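Local atomic coordinates of anopheles gambiae adenosine kinase (Anopheles gambiae, PDB entry 3LOO), a protein that catalyses the transfer of a phosphate group to adenosine to make AMP, as an adenosine kinase of the pfkB carbohydrate kinase family. Residues G184-T188 with F216-Y221; P300-L304 with R345-Q349. All blocks are in the same frame, centred on the assembly; numbering follows the deposited sequence.

Contact 1: G184-T188 with F216-Y221; sequences GFFFT and FVPQFY. With B4P (bis(adenosine)-5'-tetraphosphate), chain D.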
loop_
_atom_site.group_PDB
_atom_site.type_symbol
_atom_site.label_atom_id
_atom_site.label_comp_id
_atom_site.label_asym_id
_atom_site.label_seq_id
_atom_site.Cartn_x
_atom_site.Cartn_y
_atom_site.Cartn_z
ATOM N N GLY A 184 4.424 -2.187 3.851
ATOM C CA GLY A 184 5.289 -3.309 4.282
ATOM C C GLY A 184 5.962 -4.016 3.101
ATOM O O GLY A 184 7.092 -4.506 3.226
ATOM N N PHE A 185 5.285 -4.060 1.947
ATOM C CA PHE A 185 5.879 -4.540 0.686
ATOM C C PHE A 185 7.279 -3.950 0.372
ATOM O O PHE A 185 8.168 -4.643 -0.151
ATOM C CB PHE A 185 4.939 -4.200 -0.477
ATOM C CG PHE A 185 3.668 -5.023 -0.523
ATOM C CD1 PHE A 185 3.694 -6.418 -0.303
ATOM C CD2 PHE A 185 2.457 -4.415 -0.859
ATOM C CE1 PHE A 185 2.544 -7.187 -0.413
ATOM C CE2 PHE A 185 1.261 -5.171 -0.954
ATOM C CZ PHE A 185 1.318 -6.579 -0.727
ATOM N N PHE A 186 7.446 -2.653 0.657
ATOM C CA PHE A 186 8.704 -1.952 0.386
ATOM C C PHE A 186 9.858 -2.449 1.263
ATOM O O PHE A 186 11.029 -2.229 0.924
ATOM C CB PHE A 186 8.509 -0.406 0.513
ATOM C CG PHE A 186 9.707 0.436 0.086
ATOM C CD1 PHE A 186 10.027 0.619 -1.261
ATOM C CD2 PHE A 186 10.472 1.103 1.041
ATOM C CE1 PHE A 186 11.099 1.430 -1.668
ATOM C CE2 PHE A 186 11.542 1.917 0.663
ATOM C CZ PHE A 186 11.862 2.091 -0.696
ATOM N N PHE A 187 9.543 -3.110 2.377
ATOM C CA PHE A 187 10.603 -3.729 3.227
ATOM C C PHE A 187 11.435 -4.783 2.493
ATOM O O PHE A 187 12.637 -4.953 2.786
ATOM C CB PHE A 187 10.036 -4.344 4.500
ATOM C CG PHE A 187 9.448 -3.353 5.469
ATOM C CD1 PHE A 187 9.097 -2.045 5.082
ATOM C CD2 PHE A 187 9.184 -3.759 6.768
ATOM C CE1 PHE A 187 8.516 -1.179 6.000
ATOM C CE2 PHE A 187 8.613 -2.896 7.675
ATOM C CZ PHE A 187 8.270 -1.611 7.291
ATOM N N THR A 188 10.816 -5.470 1.528
ATOM C CA THR A 188 11.528 -6.443 0.677
ATOM C C THR A 188 12.667 -5.728 -0.027
ATOM O O THR A 188 13.761 -6.282 -0.218
ATOM C CB THR A 188 10.586 -7.052 -0.409
ATOM O OG1 THR A 188 9.455 -7.619 0.229
ATOM C CG2 THR A 188 11.298 -8.127 -1.270
ATOM N N PHE A 216 2.858 -12.160 4.713
ATOM C CA PHE A 216 4.291 -12.461 4.685
ATOM C C PHE A 216 5.141 -11.371 5.243
ATOM O O PHE A 216 6.304 -11.600 5.554
ATOM C CB PHE A 216 4.819 -12.878 3.287
ATOM C CG PHE A 216 4.937 -11.762 2.283
ATOM C CD1 PHE A 216 6.038 -10.912 2.260
ATOM C CD2 PHE A 216 3.986 -11.634 1.266
ATOM C CE1 PHE A 216 6.165 -9.887 1.277
ATOM C CE2 PHE A 216 4.122 -10.608 0.271
ATOM C CZ PHE A 216 5.204 -9.755 0.286
ATOM N N VAL A 217 4.607 -10.152 5.338
ATOM C CA VAL A 217 5.447 -9.093 5.863
ATOM C C VAL A 217 5.869 -9.303 7.355
ATOM O O VAL A 217 7.053 -9.309 7.660
ATOM C CB VAL A 217 4.845 -7.668 5.565
ATOM C CG1 VAL A 217 5.580 -6.633 6.390
ATOM C CG2 VAL A 217 4.923 -7.385 4.013
ATOM N N PRO A 218 4.900 -9.479 8.278
ATOM C CA PRO A 218 5.343 -9.798 9.661
ATOM C C PRO A 218 6.011 -11.188 9.814
ATOM O O PRO A 218 6.893 -11.372 10.696
ATOM C CB PRO A 218 4.035 -9.757 10.478
ATOM C CG PRO A 218 2.903 -9.936 9.466
ATOM C CD PRO A 218 3.430 -9.320 8.169
ATOM N N GLN A 219 5.619 -12.136 8.951
ATOM C CA GLN A 219 6.232 -13.450 8.934
ATOM C C GLN A 219 7.678 -13.405 8.486
ATOM O O GLN A 219 8.470 -14.191 8.977
ATOM C CB GLN A 219 5.465 -14.403 8.025
ATOM C CG GLN A 219 4.174 -14.828 8.641
ATOM C CD GLN A 219 3.170 -15.289 7.624
ATOM O OE1 GLN A 219 3.515 -15.489 6.453
ATOM N NE2 GLN A 219 1.908 -15.445 8.053
ATOM N N PHE A 220 8.016 -12.532 7.526
ATOM C CA PHE A 220 9.381 -12.496 6.957
ATOM C C PHE A 220 10.306 -11.466 7.629
ATOM O O PHE A 220 11.535 -11.607 7.622
ATOM C CB PHE A 220 9.326 -12.130 5.467
ATOM C CG PHE A 220 8.930 -13.269 4.522
ATOM C CD1 PHE A 220 8.357 -14.468 4.976
ATOM C CD2 PHE A 220 9.084 -13.089 3.154
ATOM C CE1 PHE A 220 7.961 -15.477 4.076
ATOM C CE2 PHE A 220 8.665 -14.099 2.229
ATOM C CZ PHE A 220 8.110 -15.302 2.702
ATOM N N TYR A 221 9.727 -10.389 8.161
ATOM C CA TYR A 221 10.552 -9.247 8.594
ATOM C C TYR A 221 10.088 -8.777 9.976
ATOM O O TYR A 221 9.798 -7.577 10.206
ATOM C CB TYR A 221 10.463 -8.093 7.568
ATOM C CG TYR A 221 10.479 -8.512 6.132
ATOM C CD1 TYR A 221 11.635 -9.057 5.534
ATOM C CD2 TYR A 221 9.339 -8.317 5.327
ATOM C CE1 TYR A 221 11.644 -9.444 4.178
ATOM C CE2 TYR A 221 9.357 -8.649 3.991
ATOM C CZ TYR A 221 10.489 -9.232 3.427
ATOM O OH TYR A 221 10.441 -9.575 2.098
HETATM P PA B4P D . -5.564 -6.528 -3.232
HETATM O O1A B4P D . -6.569 -6.419 -4.369
HETATM O O2A B4P D . -5.076 -7.925 -2.854
HETATM O O3A B4P D . -6.341 -6.021 -1.922
HETATM P PB B4P D . -5.799 -4.799 -1.053
HETATM O O1B B4P D . -5.924 -3.475 -1.812
HETATM O O2B B4P D . -4.510 -5.127 -0.319
HETATM O O3B B4P D . -7.170 -5.031 -0.141
HETATM P PG B4P D . -7.266 -5.397 1.424
HETATM O O1G B4P D . -7.390 -6.864 1.657
HETATM O O2G B4P D . -6.079 -4.736 2.096
HETATM O O3G B4P D . -8.595 -4.652 1.919
HETATM P PD B4P D . -10.027 -5.235 2.377
HETATM O O1D B4P D . -10.357 -6.386 1.500
HETATM O O2D B4P D . -10.135 -5.362 3.870
HETATM O O5E B4P D . -4.314 -5.519 -3.481
HETATM C C5E B4P D . -3.889 -5.548 -4.825
HETATM C C4E B4P D . -2.622 -4.787 -5.094
HETATM O O4E B4P D . -1.514 -5.256 -4.325
HETATM C C3E B4P D . -2.227 -5.044 -6.521
HETATM O O3E B4P D . -2.572 -3.835 -7.226
HETATM C C2E B4P D . -0.714 -5.232 -6.485
HETATM O O2E B4P D . 0.021 -4.421 -7.411
HETATM C C1E B4P D . -0.341 -4.927 -5.022
HETATM N N9A B4P D . 0.768 -5.800 -4.597
HETATM C C8A B4P D . 0.769 -7.157 -4.448
HETATM N N7A B4P D . 2.019 -7.536 -4.049
HETATM C C5A B4P D . 2.818 -6.430 -3.979
HETATM C C6A B4P D . 4.157 -6.187 -3.628
HETATM N N6A B4P D . 5.033 -7.184 -3.290
HETATM N N1A B4P D . 4.627 -4.916 -3.677
HETATM C C2A B4P D . 3.816 -3.878 -4.004
HETATM N N3A B4P D . 2.530 -4.084 -4.330
HETATM C C4A B4P D . 2.011 -5.339 -4.314
HETATM O O5F B4P D . -10.937 -4.012 1.882
HETATM C C5F B4P D . -10.595 -2.658 2.156
HETATM C C4F B4P D . -11.879 -1.846 1.989
HETATM O O4F B4P D . -12.552 -2.153 0.754
HETATM C C3F B4P D . -12.906 -2.226 3.040
HETATM O O3F B4P D . -12.603 -1.568 4.263
HETATM C C2F B4P D . -14.203 -1.769 2.401
HETATM O O2F B4P D . -14.399 -0.357 2.611
HETATM C C1F B4P D . -13.975 -2.088 0.912
HETATM N N9B B4P D . -14.544 -3.449 0.655
HETATM C C8B B4P D . -13.842 -4.595 0.552
HETATM N N7B B4P D . -14.663 -5.650 0.331
HETATM C C5B B4P D . -15.933 -5.197 0.288
HETATM C C6B B4P D . -17.189 -5.774 0.115
HETATM N N6B B4P D . -17.279 -7.114 -0.081
HETATM N N1B B4P D . -18.307 -4.983 0.122
HETATM C C2B B4P D . -18.221 -3.643 0.315
HETATM N N3B B4P D . -17.020 -3.026 0.503
HETATM C C4B B4P D . -15.854 -3.745 0.507
#

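Contact 2: P300-L304 with R345-Q349; sequences PVQKL and REIIQ. With B4P (bis(adenosine)-5'-tetraphosphate), chain D.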
loop_
_atom_site.group_PDB
_atom_site.type_symbol
_atom_site.label_atom_id
_atom_site.label_comp_id
_atom_site.label_asym_id
_atom_site.label_seq_id
_atom_site.Cartn_x
_atom_site.Cartn_y
_atom_site.Cartn_z
ATOM N N PRO A 300 -19.124 1.027 9.836
ATOM C CA PRO A 300 -19.813 0.042 9.008
ATOM C C PRO A 300 -19.632 0.330 7.530
ATOM O O PRO A 300 -19.495 1.478 7.152
ATOM C CB PRO A 300 -21.299 0.215 9.394
ATOM C CG PRO A 300 -21.264 0.891 10.731
ATOM C CD PRO A 300 -20.052 1.778 10.707
ATOM N N VAL A 301 -19.622 -0.705 6.706
ATOM C CA VAL A 301 -19.558 -0.534 5.252
ATOM C C VAL A 301 -20.786 -1.163 4.597
ATOM O O VAL A 301 -21.232 -2.211 5.037
ATOM C CB VAL A 301 -18.232 -1.126 4.664
ATOM C CG1 VAL A 301 -17.710 -2.207 5.514
ATOM C CG2 VAL A 301 -18.386 -1.597 3.217
ATOM N N GLN A 302 -21.337 -0.528 3.563
ATOM C CA GLN A 302 -22.396 -1.174 2.774
ATOM C C GLN A 302 -21.864 -2.331 1.935
ATOM O O GLN A 302 -21.136 -2.119 0.962
ATOM C CB GLN A 302 -23.097 -0.184 1.855
ATOM C CG GLN A 302 -23.402 1.150 2.480
ATOM C CD GLN A 302 -24.343 1.937 1.612
ATOM O OE1 GLN A 302 -24.044 3.063 1.202
ATOM N NE2 GLN A 302 -25.487 1.332 1.292
ATOM N N LYS A 303 -22.224 -3.548 2.323
ATOM C CA LYS A 303 -21.768 -4.745 1.634
ATOM C C LYS A 303 -22.148 -4.650 0.156
ATOM O O LYS A 303 -23.306 -4.440 -0.186
ATOM C CB LYS A 303 -22.368 -6.005 2.269
ATOM C CG LYS A 303 -22.027 -7.294 1.521
ATOM C CD LYS A 303 -22.309 -8.524 2.367
ATOM C CE LYS A 303 -21.444 -9.706 1.932
ATOM N NZ LYS A 303 -21.862 -10.236 0.601
ATOM N N LEU A 304 -21.157 -4.780 -0.715
ATOM C CA LEU A 304 -21.419 -4.671 -2.127
ATOM C C LEU A 304 -21.932 -5.967 -2.705
ATOM O O LEU A 304 -21.298 -7.021 -2.577
ATOM C CB LEU A 304 -20.214 -4.133 -2.896
ATOM C CG LEU A 304 -20.217 -2.605 -2.804
ATOM C CD1 LEU A 304 -18.851 -2.024 -3.107
ATOM C CD2 LEU A 304 -21.316 -2.002 -3.701
ATOM N N ARG A 345 -15.275 1.713 -2.216
ATOM C CA ARG A 345 -16.531 1.296 -2.839
ATOM C C ARG A 345 -16.692 1.798 -4.295
ATOM O O ARG A 345 -17.220 1.067 -5.140
ATOM C CB ARG A 345 -17.726 1.655 -1.941
ATOM C CG ARG A 345 -17.677 0.914 -0.558
ATOM C CD ARG A 345 -18.968 1.079 0.315
ATOM N NE ARG A 345 -20.160 0.549 -0.358
ATOM C CZ ARG A 345 -20.986 1.277 -1.118
ATOM N NH1 ARG A 345 -20.767 2.573 -1.301
ATOM N NH2 ARG A 345 -22.041 0.708 -1.691
ATOM N N GLU A 346 -16.203 3.017 -4.577
ATOM C CA GLU A 346 -16.098 3.545 -5.958
ATOM C C GLU A 346 -15.204 2.688 -6.856
ATOM O O GLU A 346 -15.585 2.350 -7.990
ATOM C CB GLU A 346 -15.552 4.975 -5.966
ATOM C CG GLU A 346 -16.450 6.040 -5.370
ATOM C CD GLU A 346 -17.793 6.134 -6.038
ATOM O OE1 GLU A 346 -17.866 6.035 -7.274
ATOM O OE2 GLU A 346 -18.785 6.305 -5.306
ATOM N N ILE A 347 -14.021 2.344 -6.344
ATOM C CA ILE A 347 -13.030 1.561 -7.069
ATOM C C ILE A 347 -13.560 0.147 -7.365
ATOM O O ILE A 347 -13.268 -0.418 -8.429
ATOM C CB ILE A 347 -11.679 1.540 -6.292
ATOM C CG1 ILE A 347 -10.874 2.826 -6.556
ATOM C CG2 ILE A 347 -10.867 0.268 -6.527
ATOM C CD1 ILE A 347 -10.322 2.977 -7.973
ATOM N N ILE A 348 -14.339 -0.406 -6.430
ATOM C CA ILE A 348 -14.971 -1.731 -6.604
ATOM C C ILE A 348 -16.016 -1.685 -7.727
ATOM O O ILE A 348 -16.095 -2.599 -8.541
ATOM C CB ILE A 348 -15.602 -2.281 -5.270
ATOM C CG1 ILE A 348 -14.503 -2.570 -4.250
ATOM C CG2 ILE A 348 -16.415 -3.572 -5.516
ATOM C CD1 ILE A 348 -14.964 -2.816 -2.831
ATOM N N GLN A 349 -16.806 -0.619 -7.757
ATOM C CA GLN A 349 -17.765 -0.384 -8.836
ATOM C C GLN A 349 -17.099 -0.206 -10.189
ATOM O O GLN A 349 -17.273 -1.032 -11.073
ATOM C CB GLN A 349 -18.581 0.873 -8.573
ATOM C CG GLN A 349 -19.982 0.643 -8.126
ATOM C CD GLN A 349 -20.066 0.462 -6.652
ATOM O OE1 GLN A 349 -19.568 -0.528 -6.116
ATOM N NE2 GLN A 349 -20.679 1.413 -5.974
HETATM P PA B4P D . -5.564 -6.528 -3.232
HETATM O O1A B4P D . -6.569 -6.419 -4.369
HETATM O O2A B4P D . -5.076 -7.925 -2.854
HETATM O O3A B4P D . -6.341 -6.021 -1.922
HETATM P PB B4P D . -5.799 -4.799 -1.053
HETATM O O1B B4P D . -5.924 -3.475 -1.812
HETATM O O2B B4P D . -4.510 -5.127 -0.319
HETATM O O3B B4P D . -7.170 -5.031 -0.141
HETATM P PG B4P D . -7.266 -5.397 1.424
HETATM O O1G B4P D . -7.390 -6.864 1.657
HETATM O O2G B4P D . -6.079 -4.736 2.096
HETATM O O3G B4P D . -8.595 -4.652 1.919
HETATM P PD B4P D . -10.027 -5.235 2.377
HETATM O O1D B4P D . -10.357 -6.386 1.500
HETATM O O2D B4P D . -10.135 -5.362 3.870
HETATM O O5E B4P D . -4.314 -5.519 -3.481
HETATM C C5E B4P D . -3.889 -5.548 -4.825
HETATM C C4E B4P D . -2.622 -4.787 -5.094
HETATM O O4E B4P D . -1.514 -5.256 -4.325
HETATM C C3E B4P D . -2.227 -5.044 -6.521
HETATM O O3E B4P D . -2.572 -3.835 -7.226
HETATM C C2E B4P D . -0.714 -5.232 -6.485
HETATM O O2E B4P D . 0.021 -4.421 -7.411
HETATM C C1E B4P D . -0.341 -4.927 -5.022
HETATM N N9A B4P D . 0.768 -5.800 -4.597
HETATM C C8A B4P D . 0.769 -7.157 -4.448
HETATM N N7A B4P D . 2.019 -7.536 -4.049
HETATM C C5A B4P D . 2.818 -6.430 -3.979
HETATM C C6A B4P D . 4.157 -6.187 -3.628
HETATM N N6A B4P D . 5.033 -7.184 -3.290
HETATM N N1A B4P D . 4.627 -4.916 -3.677
HETATM C C2A B4P D . 3.816 -3.878 -4.004
HETATM N N3A B4P D . 2.530 -4.084 -4.330
HETATM C C4A B4P D . 2.011 -5.339 -4.314
HETATM O O5F B4P D . -10.937 -4.012 1.882
HETATM C C5F B4P D . -10.595 -2.658 2.156
HETATM C C4F B4P D . -11.879 -1.846 1.989
HETATM O O4F B4P D . -12.552 -2.153 0.754
HETATM C C3F B4P D . -12.906 -2.226 3.040
HETATM O O3F B4P D . -12.603 -1.568 4.263
HETATM C C2F B4P D . -14.203 -1.769 2.401
HETATM O O2F B4P D . -14.399 -0.357 2.611
HETATM C C1F B4P D . -13.975 -2.088 0.912
HETATM N N9B B4P D . -14.544 -3.449 0.655
HETATM C C8B B4P D . -13.842 -4.595 0.552
HETATM N N7B B4P D . -14.663 -5.650 0.331
HETATM C C5B B4P D . -15.933 -5.197 0.288
HETATM C C6B B4P D . -17.189 -5.774 0.115
HETATM N N6B B4P D . -17.279 -7.114 -0.081
HETATM N N1B B4P D . -18.307 -4.983 0.122
HETATM C C2B B4P D . -18.221 -3.643 0.315
HETATM N N3B B4P D . -17.020 -3.026 0.503
HETATM C C4B B4P D . -15.854 -3.745 0.507
#

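Contact 1: G184-T188 with F216-Y221
Phe185 and Phe216 meet at the wall of an adenine site. CZ of Phe216 comes to the edge of the Phe185 ring, 3.7 Å from its CD1. The ring planes are oblique, turned 41° from each other. One face of Phe185 is taken by the adenine of the bound bis(adenosine)-5'-tetraphosphate. Its atom C5A lies 3.4 Å above the plane of the Phe185 ring, over the centre. Phe185 reaches this place with CG anti to its own carbonyl carbon (chi1 -72°). N6A, the amino nitrogen of the adenine, and OG1 of Thr188 lie at the edge of the Phe216 ring.

Beside the rings, Val217 turns its CB toward Gly184. Its methyl CG2 rests 3.6 Å from the carbonyl carbon C of Gly184. Farther along, the Tyr221 side chain runs back to the first turn of helix 187-203. Its CD2 touches CB of Phe187 at 4.1 Å. Its OH is hydrogen-bonded to OG1 of Thr188 at 2.9 Å, and either hydroxyl could be the donor. Leu57 of strand 54-57 touches Thr188, Phe216 and Tyr221.

The contact is therefore mainly apolar, with one hydroxyl pair at its partly exposed end. Phe185 gives the adenine a flat apolar face, and Phe216 borders the amino group N6A with its edge.

Contact 2: P300-L304 with R345-Q349
Arg345 and Gln302 carry the polar part of this contact. NE of Arg345 donates a hydrogen bond to the backbone O of Gln302, 3.1 Å away. The bond is moderately bent, with an angle of 151° at the hydrogen. It lies in the carbonyl plane and uses a lone pair of the oxygen, while the oxygen is tilted somewhat from the guanidinium plane. The bend of the arginine chain at chi3 turns its end toward the loop.

The flat groups of the same two residues are stacked. The Gln302 amide and the Arg345 guanidinium lie 13° from parallel, and the two side chains cross at about a right angle. CB of Gln302 sits over a guanidinium face, 3.7 Å from NE of Arg345.

Leu304 makes most of the van der Waals contacts. Its CD1 packs on CG2 of Ile348 at 3.8 Å. Its other methyl, CD2, lies against polar atoms, 3.5 Å from NH2 of Arg345 and close to the side-chain oxygen OE1 of Gln349. Val301 adds a looser touch, from its CG2 to CD of Arg345.

The ligand adenine enters between the segments. The backbone N of Leu304 donates a nearly straight hydrogen bond to N1B of the ligand, 3.0 Å away with an angle of 170°. CG2 of Val301 approaches ring atom N3B at 3.4 Å, while CD1 of Ile348 lies 3.6 Å from N9B. Loop and helix thus both line this adenine site, one partly by backbone and the other by side chain.

The loop 300-304 follows edge strand 297-299 of the nine-stranded sheet. It meets helix 333-350 near that helix's C-terminal end. Ile348 also touches Ala315 of helix 315-328.

Contact 1 and contact 2 are joined through one ligand. Their centres are 28 Å apart, and their nearest atoms are about 14 Å apart, so they do not touch. They lie on opposite sides of the chain's centre. Each holds one adenine of bis(adenosine)-5'-tetraphosphate, and the tetraphosphate spans the space between. A magnesium ion is about 6 Å from the side chain of Phe185 in contact 1 and about 12 Å from that of Ile348 in contact 2. The ligand holds two adenosines bridged by four phosphates, one more than ATP has, so it resembles both substrates linked. By family likeness, contact 1 probably borders the adenosine site and contact 2 the ATP site.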